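Local coordinates for protein gamma-glutamylcyclotransferase (Homo sapiens, PDB 3CRY) that catalyses the release of 5-oxoproline from gamma-glutamyl dipeptides, as a homodimer, and may play a significant part in glutathione homeostasis, at residues A[19-24]-A[82-87]; A[25-30]-A[143-148]; A[44-49]-A[110-115]. The protein carries 1 engineered substitution. All blocks are in the same frame, centred on the assembly; numbering follows the deposited sequence. Where two conformers were deposited one is given.

Interaction 1 (A[19-24]-A[82-87]). With ACT (acetate ion), chain C.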
loop_
_atom_site.group_PDB
_atom_site.type_symbol
_atom_site.label_atom_id
_atom_site.label_comp_id
_atom_site.label_asym_id
_atom_site.label_seq_id
_atom_site.Cartn_x
_atom_site.Cartn_y
_atom_site.Cartn_z
ATOM N N TYR A 19 7.194 -5.017 -12.541
ATOM C CA TYR A 19 6.165 -4.009 -12.255
ATOM C C TYR A 19 4.807 -4.557 -12.732
ATOM O O TYR A 19 4.667 -4.929 -13.885
ATOM C CB TYR A 19 6.516 -2.679 -12.960
ATOM C CG TYR A 19 5.326 -1.736 -13.107
ATOM C CD1 TYR A 19 4.556 -1.363 -11.991
ATOM C CD2 TYR A 19 4.978 -1.205 -14.345
ATOM C CE1 TYR A 19 3.440 -0.514 -12.126
ATOM C CE2 TYR A 19 3.883 -0.337 -14.483
ATOM C CZ TYR A 19 3.117 -0.008 -13.383
ATOM O OH TYR A 19 2.031 0.825 -13.512
ATOM N N PHE A 20 3.817 -4.592 -11.833
ATOM C CA PHE A 20 2.482 -5.109 -12.159
ATOM C C PHE A 20 1.545 -3.939 -12.461
ATOM O O PHE A 20 1.235 -3.119 -11.568
ATOM C CB PHE A 20 1.935 -5.968 -10.992
ATOM C CG PHE A 20 0.515 -6.466 -11.184
ATOM C CD1 PHE A 20 0.251 -7.540 -12.052
ATOM C CD2 PHE A 20 -0.556 -5.887 -10.474
ATOM C CE1 PHE A 20 -1.071 -8.020 -12.243
ATOM C CE2 PHE A 20 -1.868 -6.381 -10.634
ATOM C CZ PHE A 20 -2.120 -7.453 -11.523
ATOM N N ALA A 21 1.161 -3.839 -13.734
ATOM C CA ALA A 21 0.220 -2.799 -14.201
ATOM C C ALA A 21 -1.194 -3.310 -14.361
ATOM O O ALA A 21 -1.393 -4.370 -14.928
ATOM C CB ALA A 21 0.696 -2.211 -15.523
ATOM N N TYR A 22 -2.178 -2.534 -13.883
ATOM C CA TYR A 22 -3.585 -2.903 -14.028
ATOM C C TYR A 22 -4.492 -1.810 -14.646
ATOM O O TYR A 22 -5.705 -2.028 -14.818
ATOM C CB TYR A 22 -4.132 -3.341 -12.654
ATOM C CG TYR A 22 -3.975 -2.297 -11.576
ATOM C CD1 TYR A 22 -4.906 -1.233 -11.460
ATOM C CD2 TYR A 22 -2.902 -2.348 -10.681
ATOM C CE1 TYR A 22 -4.753 -0.249 -10.495
ATOM C CE2 TYR A 22 -2.749 -1.359 -9.671
ATOM C CZ TYR A 22 -3.675 -0.322 -9.601
ATOM O OH TYR A 22 -3.543 0.647 -8.637
ATOM N N GLY A 23 -3.910 -0.642 -14.936
ATOM C CA GLY A 23 -4.641 0.520 -15.468
ATOM C C GLY A 23 -4.134 0.878 -16.858
ATOM O O GLY A 23 -3.964 -0.024 -17.693
ATOM N N SER A 24 -3.866 2.169 -17.113
ATOM C CA SER A 24 -3.496 2.604 -18.483
ATOM C C SER A 24 -2.136 2.051 -18.891
ATOM O O SER A 24 -1.832 1.992 -20.091
ATOM C CB SER A 24 -3.510 4.135 -18.627
ATOM O OG SER A 24 -2.569 4.706 -17.736
ATOM N N VAL A 82 -0.670 -6.835 -16.394
ATOM C CA VAL A 82 0.542 -7.118 -17.170
ATOM C C VAL A 82 1.742 -6.861 -16.273
ATOM O O VAL A 82 1.826 -5.799 -15.633
ATOM C CB VAL A 82 0.669 -6.205 -18.433
ATOM C CG1 VAL A 82 2.099 -6.302 -19.048
ATOM C CG2 VAL A 82 -0.407 -6.582 -19.466
ATOM N N VAL A 83 2.651 -7.833 -16.240
ATOM C CA VAL A 83 3.942 -7.680 -15.563
ATOM C C VAL A 83 4.958 -7.171 -16.584
ATOM O O VAL A 83 5.180 -7.808 -17.640
ATOM C CB VAL A 83 4.420 -8.995 -14.889
ATOM C CG1 VAL A 83 5.761 -8.780 -14.238
ATOM C CG2 VAL A 83 3.372 -9.474 -13.834
ATOM N N TRP A 84 5.563 -6.027 -16.257
ATOM C CA TRP A 84 6.631 -5.415 -17.051
ATOM C C TRP A 84 7.992 -5.592 -16.385
ATOM O O TRP A 84 8.125 -5.406 -15.174
ATOM C CB TRP A 84 6.381 -3.906 -17.227
ATOM C CG TRP A 84 5.109 -3.574 -17.970
ATOM C CD1 TRP A 84 3.909 -3.232 -17.417
ATOM C CD2 TRP A 84 4.917 -3.567 -19.394
ATOM N NE1 TRP A 84 2.974 -3.012 -18.404
ATOM C CE2 TRP A 84 3.564 -3.208 -19.629
ATOM C CE3 TRP A 84 5.762 -3.812 -20.497
ATOM C CZ2 TRP A 84 3.017 -3.100 -20.937
ATOM C CZ3 TRP A 84 5.221 -3.711 -21.797
ATOM C CH2 TRP A 84 3.851 -3.361 -21.999
ATOM N N LYS A 85 9.012 -5.920 -17.179
ATOM C CA LYS A 85 10.385 -5.948 -16.662
ATOM C C LYS A 85 11.041 -4.604 -16.949
ATOM O O LYS A 85 11.062 -4.134 -18.103
ATOM C CB LYS A 85 11.181 -7.067 -17.336
ATOM C CG LYS A 85 12.577 -7.281 -16.752
ATOM C CD LYS A 85 13.233 -8.432 -17.512
ATOM C CE LYS A 85 14.376 -9.047 -16.740
ATOM N NZ LYS A 85 15.135 -9.960 -17.655
ATOM N N MET A 86 11.575 -3.989 -15.899
ATOM C CA MET A 86 12.185 -2.664 -16.001
ATOM C C MET A 86 13.554 -2.627 -15.328
ATOM O O MET A 86 13.829 -3.443 -14.431
ATOM C CB MET A 86 11.243 -1.636 -15.375
ATOM C CG MET A 86 9.977 -1.407 -16.208
ATOM S SD MET A 86 8.773 -0.321 -15.412
ATOM C CE MET A 86 9.622 1.234 -15.573
ATOM N N ASN A 87 14.418 -1.708 -15.753
ATOM C CA ASN A 87 15.708 -1.537 -15.077
ATOM C C ASN A 87 15.554 -0.823 -13.737
ATOM O O ASN A 87 14.738 0.087 -13.598
ATOM C CB ASN A 87 16.727 -0.805 -15.954
ATOM C CG ASN A 87 18.143 -0.912 -15.401
ATOM O OD1 ASN A 87 18.523 -0.185 -14.482
ATOM N ND2 ASN A 87 18.920 -1.836 -15.945
HETATM C C ACT C . -2.521 4.623 -14.219
HETATM O O ACT C . -3.446 4.280 -15.001
HETATM O OXT ACT C . -1.456 3.948 -14.297
HETATM C CH3 ACT C . -2.654 5.764 -13.238
#
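Y19, F20 and A21 pair with W84, V83 and V82 in a five-stranded sheet. Strand 16-21 lies between strands 77-87 and 119-126, and backbone bonds of F20 with R123 close the sheet into a barrel. Y19 and W84 form a hydrogen-bonded pair: Y19 N to W84 O and W84 N to Y19 O are both 2.8 Å. A21 and V82 form the next such pair, with A21 N to V82 O at 2.8 Å. F20 and V83, between them, are a non-hydrogen-bonded pair. Y19, A21, V82 and W84 share one face of the sheet. There the tyrosine ring swings over its own strand, with CG anti to the backbone N (chi1 161°). Its CD2 meets W84 CD1 at 3.8 Å. The two planes, at 25°, are slid apart, so the rings barely overlap. M86 lies alongside Y19, and its SD reaches Y19 CD2 at 4.0 Å, an oblique Met-aromatic contact. A21 CB sits in the plane of the indole at its edge, 3.8 Å from W84 NE1. On the other face, V83 CG2 touches the edge of the F20 ring at CD1, 4.1 Å away. Beyond the strand, S24 N and S24 OG both donate to one oxygen of a bound acetate, S24 N at 3.0 Å. Y139 OH also bonds this ion, so the acetate probably marks part of the substrate pocket, whose binding residues are inferred to include 19-24 and Y139. N25 ties down both aromatic side chains, bonding Y19 OH and W84 NE1. The Y19 side chain is also close to Q98, an engineered residue at the position of the proton acceptor. Pairing and ring packing thus fix Y19 beside the catalytic position, while S24 offers two donors to an anionic group.

Interaction 2 (A[25-30]-A[143-148])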
loop_
_atom_site.group_PDB
_atom_site.type_symbol
_atom_site.label_atom_id
_atom_site.label_comp_id
_atom_site.label_asym_id
_atom_site.label_seq_id
_atom_site.Cartn_x
_atom_site.Cartn_y
_atom_site.Cartn_z
ATOM N N ASN A 25 -1.320 1.654 -17.906
ATOM C CA ASN A 25 -0.045 0.980 -18.231
ATOM C C ASN A 25 -0.191 -0.473 -18.753
ATOM O O ASN A 25 0.808 -1.127 -19.051
ATOM C CB ASN A 25 0.970 1.069 -17.073
ATOM C CG ASN A 25 1.616 2.462 -16.952
ATOM O OD1 ASN A 25 1.675 3.245 -17.919
ATOM N ND2 ASN A 25 2.109 2.766 -15.759
ATOM N N LEU A 26 -1.427 -0.962 -18.879
ATOM C CA LEU A 26 -1.683 -2.186 -19.646
ATOM C C LEU A 26 -1.322 -2.028 -21.130
ATOM O O LEU A 26 -1.018 -3.031 -21.797
ATOM C CB LEU A 26 -3.165 -2.580 -19.562
ATOM C CG LEU A 26 -3.665 -3.106 -18.223
ATOM C CD1 LEU A 26 -5.198 -3.266 -18.289
ATOM C CD2 LEU A 26 -2.966 -4.433 -17.837
ATOM N N LEU A 27 -1.373 -0.791 -21.645
ATOM C CA LEU A 27 -1.125 -0.534 -23.071
ATOM C C LEU A 27 0.348 -0.212 -23.340
ATOM O O LEU A 27 0.914 0.705 -22.751
ATOM C CB LEU A 27 -2.009 0.611 -23.585
ATOM C CG LEU A 27 -1.928 0.819 -25.104
ATOM C CD1 LEU A 27 -2.529 -0.374 -25.874
ATOM C CD2 LEU A 27 -2.622 2.127 -25.473
ATOM N N THR A 28 0.954 -0.972 -24.242
ATOM C CA THR A 28 2.406 -0.844 -24.493
ATOM C C THR A 28 2.791 0.578 -24.920
ATOM O O THR A 28 3.772 1.142 -24.401
ATOM C CB THR A 28 2.856 -1.891 -25.518
ATOM O OG1 THR A 28 2.456 -3.173 -25.045
ATOM C CG2 THR A 28 4.366 -1.883 -25.705
ATOM N N GLU A 29 2.040 1.171 -25.850
ATOM C CA GLU A 29 2.362 2.533 -26.284
ATOM C C GLU A 29 2.216 3.580 -25.175
ATOM O O GLU A 29 2.949 4.574 -25.156
ATOM C CB GLU A 29 1.578 2.957 -27.529
ATOM C CG GLU A 29 2.288 4.105 -28.273
ATOM C CD GLU A 29 1.534 4.622 -29.489
ATOM O OE1 GLU A 29 0.528 4.003 -29.879
ATOM O OE2 GLU A 29 1.946 5.670 -30.051
ATOM N N ARG A 30 1.302 3.337 -24.237
ATOM C CA ARG A 30 1.119 4.248 -23.121
ATOM C C ARG A 30 2.281 4.149 -22.147
ATOM O O ARG A 30 2.860 5.175 -21.793
ATOM C CB ARG A 30 -0.211 4.040 -22.385
ATOM C CG ARG A 30 -0.353 4.882 -21.102
ATOM C CD ARG A 30 -0.276 6.385 -21.336
ATOM N NE ARG A 30 -0.177 7.082 -20.049
ATOM C CZ ARG A 30 -0.317 8.392 -19.879
ATOM N NH1 ARG A 30 -0.561 9.186 -20.912
ATOM N NH2 ARG A 30 -0.220 8.903 -18.664
ATOM N N ILE A 143 -7.346 1.393 -21.379
ATOM C CA ILE A 143 -7.320 0.166 -20.568
ATOM C C ILE A 143 -7.796 -1.043 -21.369
ATOM O O ILE A 143 -7.152 -2.095 -21.359
ATOM C CB ILE A 143 -8.140 0.373 -19.261
ATOM C CG1 ILE A 143 -7.330 1.277 -18.318
ATOM C CG2 ILE A 143 -8.471 -0.964 -18.552
ATOM C CD1 ILE A 143 -8.101 1.765 -17.093
ATOM N N CYS A 144 -8.923 -0.898 -22.068
ATOM C CA CYS A 144 -9.445 -2.013 -22.873
ATOM C C CYS A 144 -8.491 -2.405 -24.021
ATOM O O CYS A 144 -8.270 -3.613 -24.301
ATOM C CB CYS A 144 -10.842 -1.679 -23.394
ATOM S SG CYS A 144 -12.059 -1.704 -22.070
ATOM N N MET A 145 -7.890 -1.401 -24.647
ATOM C CA MET A 145 -6.899 -1.644 -25.719
ATOM C C MET A 145 -5.699 -2.426 -25.205
ATOM O O MET A 145 -5.243 -3.377 -25.846
ATOM C CB MET A 145 -6.419 -0.323 -26.312
ATOM C CG MET A 145 -7.435 0.318 -27.249
ATOM S SD MET A 145 -6.897 1.961 -27.791
ATOM C CE MET A 145 -5.384 1.578 -28.672
ATOM N N GLY A 146 -5.196 -2.007 -24.045
ATOM C CA GLY A 146 -4.030 -2.669 -23.442
ATOM C C GLY A 146 -4.356 -4.102 -23.044
ATOM O O GLY A 146 -3.528 -5.010 -23.213
ATOM N N ALA A 147 -5.557 -4.313 -22.500
ATOM C CA ALA A 147 -5.963 -5.650 -22.061
ATOM C C ALA A 147 -6.012 -6.602 -23.264
ATOM O O ALA A 147 -5.596 -7.762 -23.189
ATOM C CB ALA A 147 -7.321 -5.583 -21.346
ATOM N N LYS A 148 -6.519 -6.104 -24.387
ATOM C CA LYS A 148 -6.628 -6.930 -25.589
ATOM C C LYS A 148 -5.249 -7.196 -26.200
ATOM O O LYS A 148 -4.898 -8.342 -26.498
ATOM C CB LYS A 148 -7.527 -6.217 -26.598
ATOM C CG LYS A 148 -7.721 -6.983 -27.880
ATOM C CD LYS A 148 -8.781 -6.286 -28.718
ATOM C CE LYS A 148 -9.273 -7.202 -29.805
ATOM N NZ LYS A 148 -8.496 -6.947 -31.027
#
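L27 lies against the backbone of G146. Its CB is 3.9 Å from G146 CA. CG points directly away from the backbone N (chi1 -173°), and the second torsion (67°) then turns CD1 onto the helix. CD1 meets G146 N at 3.6 Å and M145 CB at 3.9 Å. I179 of helix 174-181 packs on both L27 and M145. L27 is the N-cap residue of helix 28-34, so the contact seats the start of that helix on helix 137-149. The two backbones touch at G146, which has no side chain: L27 CA and G146 CA are only 3.6 Å apart. L26, the residue before, packs on the same turn of the helix. Its CB rests on G146 CA at 4.0 Å. Its CD1 reaches I143 O at 3.8 Å and I143 CG2 at 4.0 Å, crossing the isoleucine at a slant. The contact between the two segments is apolar, and I143 O is already bonded to A147 N within the helix. L26 O turns to N150 ND2. T28 OG1 bonds N150 ND2 and E149 OE1, at the end of helix 137-149.

Interaction 3 (A[44-49]-A[110-115])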
loop_
_atom_site.group_PDB
_atom_site.type_symbol
_atom_site.label_atom_id
_atom_site.label_comp_id
_atom_site.label_asym_id
_atom_site.label_seq_id
_atom_site.Cartn_x
_atom_site.Cartn_y
_atom_site.Cartn_z
ATOM N N ALA A 44 -0.552 -11.768 -15.591
ATOM C CA ALA A 44 -0.669 -12.365 -14.252
ATOM C C ALA A 44 -1.928 -11.938 -13.508
ATOM O O ALA A 44 -2.520 -10.887 -13.811
ATOM C CB ALA A 44 0.589 -12.077 -13.422
ATOM N N ARG A 45 -2.311 -12.755 -12.517
ATOM C CA ARG A 45 -3.517 -12.529 -11.721
ATOM C C ARG A 45 -3.161 -12.173 -10.281
ATOM O O ARG A 45 -2.376 -12.881 -9.630
ATOM C CB ARG A 45 -4.417 -13.786 -11.751
ATOM C CG ARG A 45 -5.589 -13.735 -10.766
ATOM C CD ARG A 45 -6.709 -14.756 -11.019
ATOM N NE ARG A 45 -6.254 -16.133 -11.193
ATOM C CZ ARG A 45 -7.051 -17.130 -11.594
ATOM N NH1 ARG A 45 -8.343 -16.905 -11.861
ATOM N NH2 ARG A 45 -6.571 -18.365 -11.729
ATOM N N LEU A 46 -3.737 -11.071 -9.790
ATOM C CA LEU A 46 -3.640 -10.724 -8.384
ATOM C C LEU A 46 -4.895 -11.218 -7.661
ATOM O O LEU A 46 -6.008 -10.741 -7.901
ATOM C CB LEU A 46 -3.383 -9.214 -8.202
ATOM C CG LEU A 46 -3.305 -8.692 -6.761
ATOM C CD1 LEU A 46 -2.142 -9.297 -5.984
ATOM C CD2 LEU A 46 -3.226 -7.157 -6.769
ATOM N N GLN A 47 -4.697 -12.202 -6.783
ATOM C CA GLN A 47 -5.803 -12.803 -6.040
ATOM C C GLN A 47 -6.247 -11.899 -4.872
ATOM O O GLN A 47 -5.410 -11.263 -4.211
ATOM C CB GLN A 47 -5.360 -14.200 -5.549
ATOM C CG GLN A 47 -6.470 -15.232 -5.363
ATOM C CD GLN A 47 -7.324 -15.430 -6.607
ATOM O OE1 GLN A 47 -8.477 -15.024 -6.629
ATOM N NE2 GLN A 47 -6.749 -16.015 -7.655
ATOM N N ASP A 48 -7.551 -11.837 -4.617
ATOM C CA ASP A 48 -8.119 -11.184 -3.448
ATOM C C ASP A 48 -7.915 -9.655 -3.428
ATOM O O ASP A 48 -7.771 -9.042 -2.364
ATOM C CB ASP A 48 -7.638 -11.841 -2.131
ATOM C CG ASP A 48 -7.932 -13.349 -2.079
ATOM O OD1 ASP A 48 -9.081 -13.748 -2.369
ATOM O OD2 ASP A 48 -6.999 -14.133 -1.786
ATOM N N PHE A 49 -7.955 -9.055 -4.620
ATOM C CA PHE A 49 -8.047 -7.601 -4.778
ATOM C C PHE A 49 -9.156 -7.300 -5.779
ATOM O O PHE A 49 -9.498 -8.172 -6.612
ATOM C CB PHE A 49 -6.744 -7.024 -5.347
ATOM C CG PHE A 49 -5.636 -6.832 -4.329
ATOM C CD1 PHE A 49 -4.922 -7.925 -3.838
ATOM C CD2 PHE A 49 -5.267 -5.537 -3.914
ATOM C CE1 PHE A 49 -3.876 -7.744 -2.927
ATOM C CE2 PHE A 49 -4.227 -5.363 -3.003
ATOM C CZ PHE A 49 -3.531 -6.457 -2.524
ATOM N N VAL A 110 3.370 -6.833 -4.338
ATOM C CA VAL A 110 2.334 -7.866 -4.450
ATOM C C VAL A 110 2.897 -9.154 -5.017
ATOM O O VAL A 110 3.910 -9.143 -5.698
ATOM C CB VAL A 110 1.126 -7.411 -5.319
ATOM C CG1 VAL A 110 0.318 -6.326 -4.611
ATOM C CG2 VAL A 110 1.587 -6.967 -6.695
ATOM N N LYS A 111 2.221 -10.265 -4.723
ATOM C CA LYS A 111 2.592 -11.539 -5.303
ATOM C C LYS A 111 1.453 -11.941 -6.242
ATOM O O LYS A 111 0.286 -11.974 -5.849
ATOM C CB LYS A 111 2.834 -12.561 -4.191
ATOM C CG LYS A 111 4.163 -12.313 -3.499
ATOM C CD LYS A 111 4.295 -13.062 -2.181
ATOM C CE LYS A 111 5.687 -12.849 -1.595
ATOM N NZ LYS A 111 5.925 -13.688 -0.370
ATOM N N VAL A 112 1.808 -12.181 -7.498
ATOM C CA VAL A 112 0.818 -12.490 -8.534
ATOM C C VAL A 112 1.107 -13.868 -9.136
ATOM O O VAL A 112 2.213 -14.406 -8.987
ATOM C CB VAL A 112 0.768 -11.384 -9.633
ATOM C CG1 VAL A 112 0.358 -10.017 -9.015
ATOM C CG2 VAL A 112 2.115 -11.271 -10.355
ATOM N N ALA A 113 0.101 -14.455 -9.773
ATOM C CA ALA A 113 0.201 -15.808 -10.324
ATOM C C ALA A 113 0.086 -15.760 -11.841
ATOM O O ALA A 113 -0.831 -15.139 -12.381
ATOM C CB ALA A 113 -0.907 -16.694 -9.728
ATOM N N THR A 114 1.026 -16.401 -12.529
ATOM C CA THR A 114 0.979 -16.494 -13.982
ATOM C C THR A 114 -0.096 -17.520 -14.374
ATOM O O THR A 114 -0.641 -18.225 -13.514
ATOM C CB THR A 114 2.337 -16.926 -14.555
ATOM O OG1 THR A 114 2.598 -18.281 -14.166
ATOM C CG2 THR A 114 3.462 -16.063 -14.013
ATOM N N GLN A 115 -0.395 -17.605 -15.667
ATOM C CA GLN A 115 -1.365 -18.584 -16.154
ATOM C C GLN A 115 -0.825 -20.031 -16.081
ATOM O O GLN A 115 -1.534 -20.980 -16.407
ATOM C CB GLN A 115 -1.872 -18.213 -17.562
ATOM C CG GLN A 115 -2.740 -16.945 -17.558
ATOM C CD GLN A 115 -3.195 -16.478 -18.937
ATOM O OE1 GLN A 115 -4.395 -16.463 -19.233
ATOM N NE2 GLN A 115 -2.249 -16.063 -19.771
HETATM O O HOH W 1 -2.106 -13.136 -5.926
#
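R45 and A113 are an antiparallel hydrogen-bonded pair. R45 N to A113 O is 2.8 Å and A113 N to R45 O is 2.9 Å. A44, L46, V110 and V112 meet on the buried side. V112 straddles two neighbours with its methyls: CG2 presses on A44 CB at 3.5 Å, and CG1 meets L46 CB at 3.9 Å. The L46 side chain crosses that of V110 at about a right angle, with L46 CD1 3.8 Å from V110 CB. The same CD1 lies 3.6 Å from K111 O. Past L46 the chain turns a corner at Q47 and D48, and direct pairing gives way to a water. That water accepts from Q47 N at 2.9 Å and donates to K111 O. The corner is held by D48 OD1, bonded to G76 N, and R45 NH1 makes a salt bridge with E78. F49 opens the next strand, in the three-stranded sheet, and also packs on V106 of the second subunit. Strand 39-46 lies between strands 77-87 and 106-114, while F20 of strand 16-21 covers L46 and V112.

Interactions 1 and 3 belong to the same five-stranded sheet and rest on antiparallel backbone bonds. Strands 77-87 and 39-46 are neighbours in it, and F20 joins the two contacts by packing on A44. The touching residues of interaction 1 are all buried and include three aromatic rings, beside the active site. Interaction 3 has a buried aliphatic side, but R45 and A113 are partly exposed, and it reaches the second subunit. Interaction 2 is also largely buried, yet it joins helical parts by apolar packing around a glycine. Its segment 25-30 directly follows 19-24, and L26 packs against A21 O of interaction 1. Interactions 2 and 3 do not touch; their nearest atoms are about 8 Å apart.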